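Local structure of OxsB protein (5UL3) at residues Y12-L17 with F73-D78; W25-E30 with L292-E297; Y47-V52 with H114-T119. The protein catalyses the oxidative ring contraction of dAMP to an oxetane aldehyde during oxetanocin A biosynthesis, using cobalamin, a [4Fe-4S] cluster and S-adenosylmethionine. All coordinates share one frame; numbering follows the deposited sequence. Where two conformers were deposited one is given.

In the fold
From the N terminus, helix 7-21 supplies the first half of interaction 1, the turn into helix 28-39 the first half of interaction 2, and strand 49-53 the first half of interaction 3. Residues 73-78, following strand 69-73, then close interaction 1; residues 114-119 close interaction 3; and residues 292-297, far along the chain, close interaction 2. Interaction 1 therefore crosses both others, while interaction 3 is nested inside the long loop of interaction 2. Interaction 1 binds the first helix to the four-stranded antiparallel sheet, interaction 3 joins an outermost strand of that sheet to the connection entering the cobalamin-binding Rossmann fold, and interaction 2 ties the N-terminal region to helix 295-300.

Interaction 1 of 3, residues Y12-L17 with F73-D78; sequences YYLKEL and FSPNRD. With EDO (1,2-ethanediol), chain O.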
loop_
_atom_site.group_PDB
_atom_site.type_symbol
_atom_site.label_atom_id
_atom_site.label_comp_id
_atom_site.label_asym_id
_atom_site.label_seq_id
_atom_site.Cartn_x
_atom_site.Cartn_y
_atom_site.Cartn_z
ATOM N N TYR A 12 4.770 25.499 35.216
ATOM C CA TYR A 12 5.607 24.315 35.342
ATOM C C TYR A 12 4.906 23.076 34.796
ATOM O O TYR A 12 5.533 22.235 34.141
ATOM C CB TYR A 12 5.985 24.120 36.804
ATOM C CG TYR A 12 6.699 22.834 37.106
ATOM C CD1 TYR A 12 8.066 22.717 36.917
ATOM C CD2 TYR A 12 6.009 21.740 37.602
ATOM C CE1 TYR A 12 8.726 21.535 37.205
ATOM C CE2 TYR A 12 6.655 20.561 37.893
ATOM C CZ TYR A 12 8.011 20.461 37.692
ATOM O OH TYR A 12 8.644 19.273 37.984
ATOM N N TYR A 13 3.608 22.939 35.069
ATOM C CA TYR A 13 2.887 21.752 34.626
ATOM C C TYR A 13 2.758 21.721 33.105
ATOM O O TYR A 13 2.940 20.667 32.487
ATOM C CB TYR A 13 1.514 21.694 35.294
ATOM C CG TYR A 13 1.532 21.150 36.709
ATOM C CD1 TYR A 13 2.314 20.050 37.044
ATOM C CD2 TYR A 13 0.763 21.734 37.709
ATOM C CE1 TYR A 13 2.330 19.548 38.342
ATOM C CE2 TYR A 13 0.775 21.247 39.006
ATOM C CZ TYR A 13 1.556 20.156 39.319
ATOM O OH TYR A 13 1.558 19.671 40.609
ATOM N N LEU A 14 2.477 22.867 32.486
ATOM C CA LEU A 14 2.362 22.919 31.033
ATOM C C LEU A 14 3.703 22.639 30.362
ATOM O O LEU A 14 3.770 21.881 29.385
ATOM C CB LEU A 14 1.823 24.280 30.602
ATOM C CG LEU A 14 0.332 24.583 30.828
ATOM C CD1 LEU A 14 0.049 26.043 30.548
ATOM C CD2 LEU A 14 -0.541 23.691 29.936
ATOM N N LYS A 15 4.778 23.241 30.875
ATOM C CA LYS A 15 6.105 23.023 30.304
ATOM C C LYS A 15 6.496 21.555 30.377
ATOM O O LYS A 15 6.984 20.982 29.397
ATOM C CB LYS A 15 7.134 23.891 31.033
ATOM C CG LYS A 15 8.577 23.439 30.853
ATOM C CD LYS A 15 9.506 24.155 31.828
ATOM C CE LYS A 15 10.934 23.647 31.700
ATOM N NZ LYS A 15 11.025 22.190 32.013
ATOM N N GLU A 16 6.291 20.929 31.539
ATOM C CA GLU A 16 6.614 19.515 31.679
ATOM C C GLU A 16 5.703 18.654 30.811
ATOM O O GLU A 16 6.130 17.616 30.293
ATOM C CB GLU A 16 6.506 19.086 33.139
ATOM C CG GLU A 16 7.573 19.676 34.054
ATOM C CD GLU A 16 8.974 19.294 33.633
ATOM O OE1 GLU A 16 9.698 20.169 33.118
ATOM O OE2 GLU A 16 9.340 18.112 33.798
ATOM N N LEU A 17 4.436 19.049 30.678
ATOM C CA LEU A 17 3.509 18.287 29.847
ATOM C C LEU A 17 3.883 18.401 28.379
ATOM O O LEU A 17 3.793 17.419 27.630
ATOM C CB LEU A 17 2.075 18.768 30.076
ATOM C CG LEU A 17 1.412 18.275 31.364
ATOM C CD1 LEU A 17 0.050 18.927 31.558
ATOM C CD2 LEU A 17 1.294 16.769 31.387
ATOM N N PHE A 73 -5.447 20.790 30.742
ATOM C CA PHE A 73 -4.160 21.292 30.263
ATOM C C PHE A 73 -4.007 20.983 28.780
ATOM O O PHE A 73 -4.139 19.822 28.376
ATOM C CB PHE A 73 -2.998 20.631 31.011
ATOM C CG PHE A 73 -2.970 20.927 32.490
ATOM C CD1 PHE A 73 -3.637 20.108 33.390
ATOM C CD2 PHE A 73 -2.250 22.010 32.981
ATOM C CE1 PHE A 73 -3.603 20.380 34.763
ATOM C CE2 PHE A 73 -2.216 22.288 34.343
ATOM C CZ PHE A 73 -2.890 21.472 35.228
ATOM N N SER A 74 -3.689 22.001 27.986
ATOM C CA SER A 74 -3.518 21.847 26.539
ATOM C C SER A 74 -2.260 22.591 26.119
ATOM O O SER A 74 -2.327 23.702 25.585
ATOM C CB SER A 74 -4.754 22.345 25.787
ATOM O OG SER A 74 -4.606 22.173 24.392
ATOM N N PRO A 75 -1.086 21.987 26.327
ATOM C CA PRO A 75 0.169 22.732 26.140
ATOM C C PRO A 75 0.477 23.074 24.701
ATOM O O PRO A 75 1.264 24.000 24.462
ATOM C CB PRO A 75 1.230 21.794 26.721
ATOM C CG PRO A 75 0.621 20.456 26.738
ATOM C CD PRO A 75 -0.875 20.630 26.836
ATOM N N ASN A 76 -0.104 22.364 23.735
ATOM C CA ASN A 76 0.233 22.525 22.324
ATOM C C ASN A 76 -0.828 23.249 21.519
ATOM O O ASN A 76 -0.598 23.529 20.339
ATOM C CB ASN A 76 0.497 21.150 21.686
ATOM C CG ASN A 76 1.617 20.411 22.372
ATOM O OD1 ASN A 76 2.446 21.028 23.034
ATOM N ND2 ASN A 76 1.651 19.083 22.224
ATOM N N ARG A 77 -1.980 23.561 22.106
ATOM C CA ARG A 77 -3.021 24.188 21.317
ATOM C C ARG A 77 -3.973 24.959 22.222
ATOM O O ARG A 77 -4.251 24.536 23.346
ATOM C CB ARG A 77 -3.802 23.154 20.490
ATOM C CG ARG A 77 -4.700 23.803 19.442
ATOM C CD ARG A 77 -5.260 22.820 18.427
ATOM N NE ARG A 77 -6.363 22.038 18.974
ATOM C CZ ARG A 77 -7.152 21.257 18.237
ATOM N NH1 ARG A 77 -8.137 20.576 18.803
ATOM N NH2 ARG A 77 -6.951 21.151 16.933
ATOM N N ASP A 78 -4.440 26.095 21.713
ATOM C CA ASP A 78 -5.495 26.880 22.349
ATOM C C ASP A 78 -6.633 25.970 22.776
ATOM O O ASP A 78 -7.230 25.274 21.949
ATOM C CB ASP A 78 -5.993 27.949 21.366
ATOM C CG ASP A 78 -7.017 28.919 21.989
ATOM O OD1 ASP A 78 -7.341 28.798 23.186
ATOM O OD2 ASP A 78 -7.504 29.801 21.251
HETATM C C1 EDO O . 1.843 26.564 26.300
HETATM O O1 EDO O . 2.224 25.286 26.829
HETATM C C2 EDO O . 2.812 26.876 25.165
HETATM O O2 EDO O . 2.441 28.094 24.508
#
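L17 and F73 meet at about a right angle, with CD1 of L17 set 3.5 Å from CB of F73 and 3.7 Å from its CG. This is the tight, buried part of the contact. L14 adds a second methyl from another quarter: its CD2 lies in the plane of the F73 ring, at the edge, 3.9 Å from CD2 of F73. Farther out on the ring, CE2 of F73 reaches CB of Y13 at 3.9 Å. With CG of F73 anti to the carbonyl carbon (chi1 -63°), the phenyl points at the helix, where branched leucines fit round it; its ring also meets F39 and Y102. P75 is a compact apolar wedge, its CG 4.0 Å from CB of L17. The looser side is at the partly exposed L14 and P75, where a 1,2-ethanediol, probably left from crystallisation, gives a hydrogen bond from O1 to P75 O at 2.9 Å; K18 gives that oxygen another. The buried hydroxyl OG of S74 is satisfied by R77 O at 2.6 Å, bracing the type I turn from S74 to R77. The whole is an amphipathic helix laid by its apolar side against the antiparallel sheet and the turn after strand 69-73, in the N-terminal domain of unknown function.

Interaction 2 of 3, residues W25-E30 with L292-E297; sequences WLKPSE and LDILGE
K27 lays its aliphatic chain against D293. CB lies 4.2 Å from OD2 of D293, at the start of the approach. CG, anti to the carbonyl carbon of K27, and CD then carry the chain in extended form past the aspartate. CE makes the closest approach, 3.2 Å from the backbone O of D293; the neighbouring ammonium probably polarises its C-H bonds and makes this meeting favourable. NZ stops 3.9 Å from the same O, beside the methyl CD1 of I294. The lysine does not pair with the aspartate, since NZ is 5.8 Å from OD2 of D293; that oxygen forms a salt bridge with R148 instead. A long, flexible lysine suits this exposed position, where its methylenes pack and its charge can stay in solvent.

K27 is also the N-cap of helix 28-39, and P28 follows in the first turn, where a proline costs no backbone hydrogen bond. The contact thus sets the beginning of that helix against the type I turn, L292 to L295, that leads into helix 295-300, beside the outermost strand 154-159 of the cobalamin-binding Rossmann sheet. Ring atom CD of P28 comes 3.6 Å from OD2 of D293, the two side chains crossing at about a right angle.

Where the backbones draw together, a water bridges them. It accepts from G296 N at 2.9 Å; W25 O at 2.9 Å and L292 O at 3.1 Å are both placed to receive its protons, but they compete with other acceptors, so the two bonds need not both be made at once. The indole of W25 turns from this meeting to stack on H351 and meet F352 edge-to-face.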
loop_
_atom_site.group_PDB
_atom_site.type_symbol
_atom_site.label_atom_id
_atom_site.label_comp_id
_atom_site.label_asym_id
_atom_site.label_seq_id
_atom_site.Cartn_x
_atom_site.Cartn_y
_atom_site.Cartn_z
ATOM N N TRP A 25 5.685 8.715 20.168
ATOM C CA TRP A 25 5.712 7.268 19.999
ATOM C C TRP A 25 5.190 6.510 21.210
ATOM O O TRP A 25 4.904 5.316 21.096
ATOM C CB TRP A 25 7.135 6.806 19.710
ATOM C CG TRP A 25 8.101 7.426 20.641
ATOM C CD1 TRP A 25 8.489 6.947 21.864
ATOM C CD2 TRP A 25 8.789 8.663 20.455
ATOM N NE1 TRP A 25 9.376 7.810 22.444
ATOM C CE2 TRP A 25 9.578 8.875 21.603
ATOM C CE3 TRP A 25 8.817 9.613 19.430
ATOM C CZ2 TRP A 25 10.394 9.991 21.749
ATOM C CZ3 TRP A 25 9.617 10.722 19.573
ATOM C CH2 TRP A 25 10.403 10.905 20.731
ATOM N N LEU A 26 5.079 7.151 22.370
ATOM C CA LEU A 26 4.599 6.428 23.535
ATOM C C LEU A 26 3.099 6.210 23.429
ATOM O O LEU A 26 2.365 7.047 22.897
ATOM C CB LEU A 26 4.920 7.198 24.816
ATOM C CG LEU A 26 6.386 7.528 25.081
ATOM C CD1 LEU A 26 6.495 8.494 26.262
ATOM C CD2 LEU A 26 7.175 6.230 25.321
ATOM N N LYS A 27 2.647 5.074 23.949
ATOM C CA LYS A 27 1.226 4.774 23.990
ATOM C C LYS A 27 0.546 5.629 25.057
ATOM O O LYS A 27 1.194 6.084 26.005
ATOM C CB LYS A 27 1.022 3.288 24.273
ATOM C CG LYS A 27 2.100 2.412 23.631
ATOM C CD LYS A 27 1.705 0.943 23.605
ATOM C CE LYS A 27 2.468 0.188 22.524
ATOM N NZ LYS A 27 1.871 -1.155 22.256
ATOM N N PRO A 28 -0.762 5.870 24.917
ATOM C CA PRO A 28 -1.425 6.797 25.849
ATOM C C PRO A 28 -1.334 6.372 27.310
ATOM O O PRO A 28 -1.298 7.244 28.185
ATOM C CB PRO A 28 -2.876 6.825 25.335
ATOM C CG PRO A 28 -2.740 6.546 23.850
ATOM C CD PRO A 28 -1.637 5.502 23.782
ATOM N N SER A 29 -1.281 5.067 27.601
ATOM C CA SER A 29 -1.117 4.623 28.983
ATOM C C SER A 29 0.250 5.012 29.534
ATOM O O SER A 29 0.373 5.359 30.715
ATOM C CB SER A 29 -1.322 3.113 29.081
ATOM O OG SER A 29 -2.683 2.775 28.885
ATOM N N GLU A 30 1.290 4.954 28.697
ATOM C CA GLU A 30 2.624 5.364 29.132
ATOM C C GLU A 30 2.710 6.878 29.289
ATOM O O GLU A 30 3.348 7.380 30.224
ATOM C CB GLU A 30 3.677 4.854 28.145
ATOM C CG GLU A 30 5.073 5.480 28.310
ATOM C CD GLU A 30 5.762 5.127 29.633
ATOM O OE1 GLU A 30 5.552 4.004 30.152
ATOM O OE2 GLU A 30 6.519 5.981 30.152
ATOM N N LEU A 292 1.234 6.243 16.481
ATOM C CA LEU A 292 2.559 5.624 16.392
ATOM C C LEU A 292 2.820 4.611 17.507
ATOM O O LEU A 292 3.981 4.221 17.727
ATOM C CB LEU A 292 3.642 6.705 16.372
ATOM C CG LEU A 292 3.517 7.691 15.202
ATOM C CD1 LEU A 292 4.513 8.839 15.313
ATOM C CD2 LEU A 292 3.685 6.973 13.861
ATOM N N ASP A 293 1.755 4.125 18.159
ATOM C CA ASP A 293 1.866 3.160 19.260
ATOM C C ASP A 293 2.735 1.951 18.906
ATOM O O ASP A 293 3.458 1.423 19.762
ATOM C CB ASP A 293 0.483 2.641 19.657
ATOM C CG ASP A 293 -0.482 3.753 20.088
ATOM O OD1 ASP A 293 -0.333 4.908 19.642
ATOM O OD2 ASP A 293 -1.388 3.433 20.876
ATOM N N ILE A 294 2.628 1.461 17.668
ATOM C CA ILE A 294 3.298 0.223 17.261
ATOM C C ILE A 294 4.698 0.473 16.723
ATOM O O ILE A 294 5.440 -0.488 16.465
ATOM C CB ILE A 294 2.433 -0.510 16.210
ATOM C CG1 ILE A 294 0.970 -0.583 16.662
ATOM C CG2 ILE A 294 2.914 -1.948 15.967
ATOM C CD1 ILE A 294 0.738 -1.400 17.937
ATOM N N LEU A 295 5.105 1.733 16.590
ATOM C CA LEU A 295 6.319 2.050 15.847
ATOM C C LEU A 295 7.556 1.412 16.486
ATOM O O LEU A 295 8.411 0.861 15.776
ATOM C CB LEU A 295 6.481 3.567 15.741
ATOM C CG LEU A 295 7.646 3.978 14.836
ATOM C CD1 LEU A 295 7.439 3.411 13.432
ATOM C CD2 LEU A 295 7.825 5.492 14.795
ATOM N N GLY A 296 7.662 1.468 17.819
ATOM C CA GLY A 296 8.798 0.842 18.496
ATOM C C GLY A 296 8.964 -0.625 18.147
ATOM O O GLY A 296 10.073 -1.082 17.856
ATOM N N GLU A 297 7.865 -1.376 18.131
ATOM C CA GLU A 297 7.951 -2.779 17.754
ATOM C C GLU A 297 8.235 -2.938 16.265
ATOM O O GLU A 297 8.950 -3.861 15.864
ATOM C CB GLU A 297 6.667 -3.510 18.143
ATOM C CG GLU A 297 6.533 -3.698 19.653
ATOM C CD GLU A 297 7.688 -4.519 20.232
ATOM O OE1 GLU A 297 7.865 -5.680 19.798
ATOM O OE2 GLU A 297 8.429 -3.998 21.098
HETATM O O HOH W 1 6.095 3.120 19.649
#

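Interaction 3 of 3, residues Y47-V52 with H114-T119; sequences YKRILV and HLELPT
The guanidinium of R49 meets L115 through its edge: the carbonyl O and C of L115 both lie near its plane, and neither of its faces is used in this contact. NH1 gives a hydrogen bond of 3.3 Å to L115 O, bent to 139° at the hydrogen. The carbonyl is approached from above, NH1 standing 68° out of its plane, so the bond is not aimed at a lone pair. CG of R49 sits between backbone N and carbonyl carbon (chi1 67°), and from there the chain runs extended to NE, which together bring the guanidinium edge to L115 O; NE bonds Y112 OH, which steadies the group. The carboxylate of E116 is near but not paired, its OE1 5.4 Å from NH1 of R49. Next to this polar bond, CD2 of L51 lies against the same carbonyl O, 3.4 Å away, and makes apolar contacts with CD2 of L115 at 3.8 Å and CD1 of L117 at 4.1 Å. L84 also packs on L115 and L117. K48 and R49 share I64 as their partner on strand 60-64, a classic beta bulge opening an outermost strand of the four-stranded antiparallel sheet, packed against the connection into the Rossmann fold that houses cobalamin.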
loop_
_atom_site.group_PDB
_atom_site.type_symbol
_atom_site.label_atom_id
_atom_site.label_comp_id
_atom_site.label_asym_id
_atom_site.label_seq_id
_atom_site.Cartn_x
_atom_site.Cartn_y
_atom_site.Cartn_z
ATOM N N TYR A 47 -5.739 14.479 43.418
ATOM C CA TYR A 47 -6.737 14.313 42.373
ATOM C C TYR A 47 -7.260 12.886 42.413
ATOM O O TYR A 47 -6.628 11.989 42.975
ATOM C CB TYR A 47 -6.153 14.631 40.988
ATOM C CG TYR A 47 -5.053 13.681 40.556
ATOM C CD1 TYR A 47 -5.349 12.495 39.893
ATOM C CD2 TYR A 47 -3.719 13.967 40.819
ATOM C CE1 TYR A 47 -4.347 11.619 39.507
ATOM C CE2 TYR A 47 -2.710 13.102 40.428
ATOM C CZ TYR A 47 -3.028 11.930 39.776
ATOM O OH TYR A 47 -2.026 11.062 39.391
ATOM N N LYS A 48 -8.414 12.678 41.782
ATOM C CA LYS A 48 -9.026 11.353 41.778
ATOM C C LYS A 48 -8.643 10.534 40.551
ATOM O O LYS A 48 -8.304 9.354 40.675
ATOM C CB LYS A 48 -10.549 11.471 41.880
ATOM C CG LYS A 48 -11.042 11.677 43.309
ATOM C CD LYS A 48 -12.535 11.416 43.429
ATOM C CE LYS A 48 -12.948 11.250 44.888
ATOM N NZ LYS A 48 -14.393 10.909 45.012
ATOM N N ARG A 49 -8.697 11.122 39.359
ATOM C CA ARG A 49 -8.283 10.377 38.178
ATOM C C ARG A 49 -7.835 11.351 37.100
ATOM O O ARG A 49 -8.093 12.555 37.172
ATOM C CB ARG A 49 -9.400 9.449 37.671
ATOM C CG ARG A 49 -10.627 10.144 37.119
ATOM C CD ARG A 49 -11.675 9.115 36.695
ATOM N NE ARG A 49 -12.518 9.588 35.595
ATOM C CZ ARG A 49 -12.275 9.357 34.304
ATOM N NH1 ARG A 49 -13.105 9.827 33.380
ATOM N NH2 ARG A 49 -11.207 8.659 33.929
ATOM N N ILE A 50 -7.107 10.819 36.116
ATOM C CA ILE A 50 -6.651 11.611 34.985
ATOM C C ILE A 50 -7.034 10.890 33.700
ATOM O O ILE A 50 -7.269 9.681 33.679
ATOM C CB ILE A 50 -5.132 11.890 34.997
ATOM C CG1 ILE A 50 -4.342 10.593 34.871
ATOM C CG2 ILE A 50 -4.724 12.655 36.245
ATOM C CD1 ILE A 50 -3.012 10.796 34.199
ATOM N N LEU A 51 -7.091 11.672 32.626
ATOM C CA LEU A 51 -7.394 11.201 31.279
ATOM C C LEU A 51 -6.502 11.979 30.325
ATOM O O LEU A 51 -6.421 13.207 30.424
ATOM C CB LEU A 51 -8.877 11.435 30.941
ATOM C CG LEU A 51 -9.296 11.286 29.469
ATOM C CD1 LEU A 51 -9.123 9.865 29.011
ATOM C CD2 LEU A 51 -10.728 11.750 29.267
ATOM N N VAL A 52 -5.836 11.283 29.401
ATOM C CA VAL A 52 -5.130 11.931 28.302
ATOM C C VAL A 52 -5.899 11.605 27.021
ATOM O O VAL A 52 -6.267 10.445 26.793
ATOM C CB VAL A 52 -3.665 11.476 28.189
ATOM C CG1 VAL A 52 -3.022 12.059 26.925
ATOM C CG2 VAL A 52 -2.884 11.939 29.419
ATOM N N HIS A 114 -18.911 13.504 29.672
ATOM C CA HIS A 114 -18.177 13.607 28.415
ATOM C C HIS A 114 -16.787 12.998 28.537
ATOM O O HIS A 114 -16.234 12.524 27.541
ATOM C CB HIS A 114 -18.087 15.067 27.956
ATOM C CG HIS A 114 -19.393 15.632 27.469
ATOM N ND1 HIS A 114 -19.706 15.728 26.129
ATOM C CD2 HIS A 114 -20.465 16.116 28.139
ATOM C CE1 HIS A 114 -20.913 16.252 25.996
ATOM N NE2 HIS A 114 -21.396 16.492 27.201
ATOM N N LEU A 115 -16.214 12.977 29.747
ATOM C CA LEU A 115 -14.865 12.460 29.935
ATOM C C LEU A 115 -14.826 10.957 30.153
ATOM O O LEU A 115 -13.731 10.392 30.238
ATOM C CB LEU A 115 -14.184 13.150 31.117
ATOM C CG LEU A 115 -13.906 14.629 30.875
ATOM C CD1 LEU A 115 -13.318 15.254 32.141
ATOM C CD2 LEU A 115 -12.945 14.756 29.695
ATOM N N GLU A 116 -15.987 10.305 30.258
ATOM C CA GLU A 116 -16.062 8.852 30.358
ATOM C C GLU A 116 -16.046 8.269 28.946
ATOM O O GLU A 116 -17.059 7.842 28.395
ATOM C CB GLU A 116 -17.304 8.437 31.141
ATOM C CG GLU A 116 -17.264 8.905 32.596
ATOM C CD GLU A 116 -18.285 8.207 33.485
ATOM O OE1 GLU A 116 -17.985 7.999 34.684
ATOM O OE2 GLU A 116 -19.380 7.865 32.991
ATOM N N LEU A 117 -14.854 8.297 28.350
ATOM C CA LEU A 117 -14.702 7.864 26.965
ATOM C C LEU A 117 -14.856 6.347 26.855
ATOM O O LEU A 117 -14.330 5.600 27.693
ATOM C CB LEU A 117 -13.334 8.291 26.418
ATOM C CG LEU A 117 -13.029 9.790 26.387
ATOM C CD1 LEU A 117 -11.699 10.023 25.677
ATOM C CD2 LEU A 117 -14.137 10.531 25.675
ATOM N N PRO A 118 -15.544 5.855 25.827
ATOM C CA PRO A 118 -15.536 4.416 25.563
ATOM C C PRO A 118 -14.160 3.985 25.093
ATOM O O PRO A 118 -13.312 4.802 24.725
ATOM C CB PRO A 118 -16.582 4.237 24.459
ATOM C CG PRO A 118 -16.585 5.543 23.748
ATOM C CD PRO A 118 -16.265 6.611 24.783
ATOM N N THR A 119 -13.933 2.683 25.148
ATOM C CA THR A 119 -12.682 2.095 24.698
ATOM C C THR A 119 -12.924 1.365 23.385
ATOM O O THR A 119 -13.900 0.619 23.251
ATOM C CB THR A 119 -12.108 1.140 25.745
ATOM O OG1 THR A 119 -11.668 1.911 26.868
ATOM C CG2 THR A 119 -10.915 0.364 25.172
#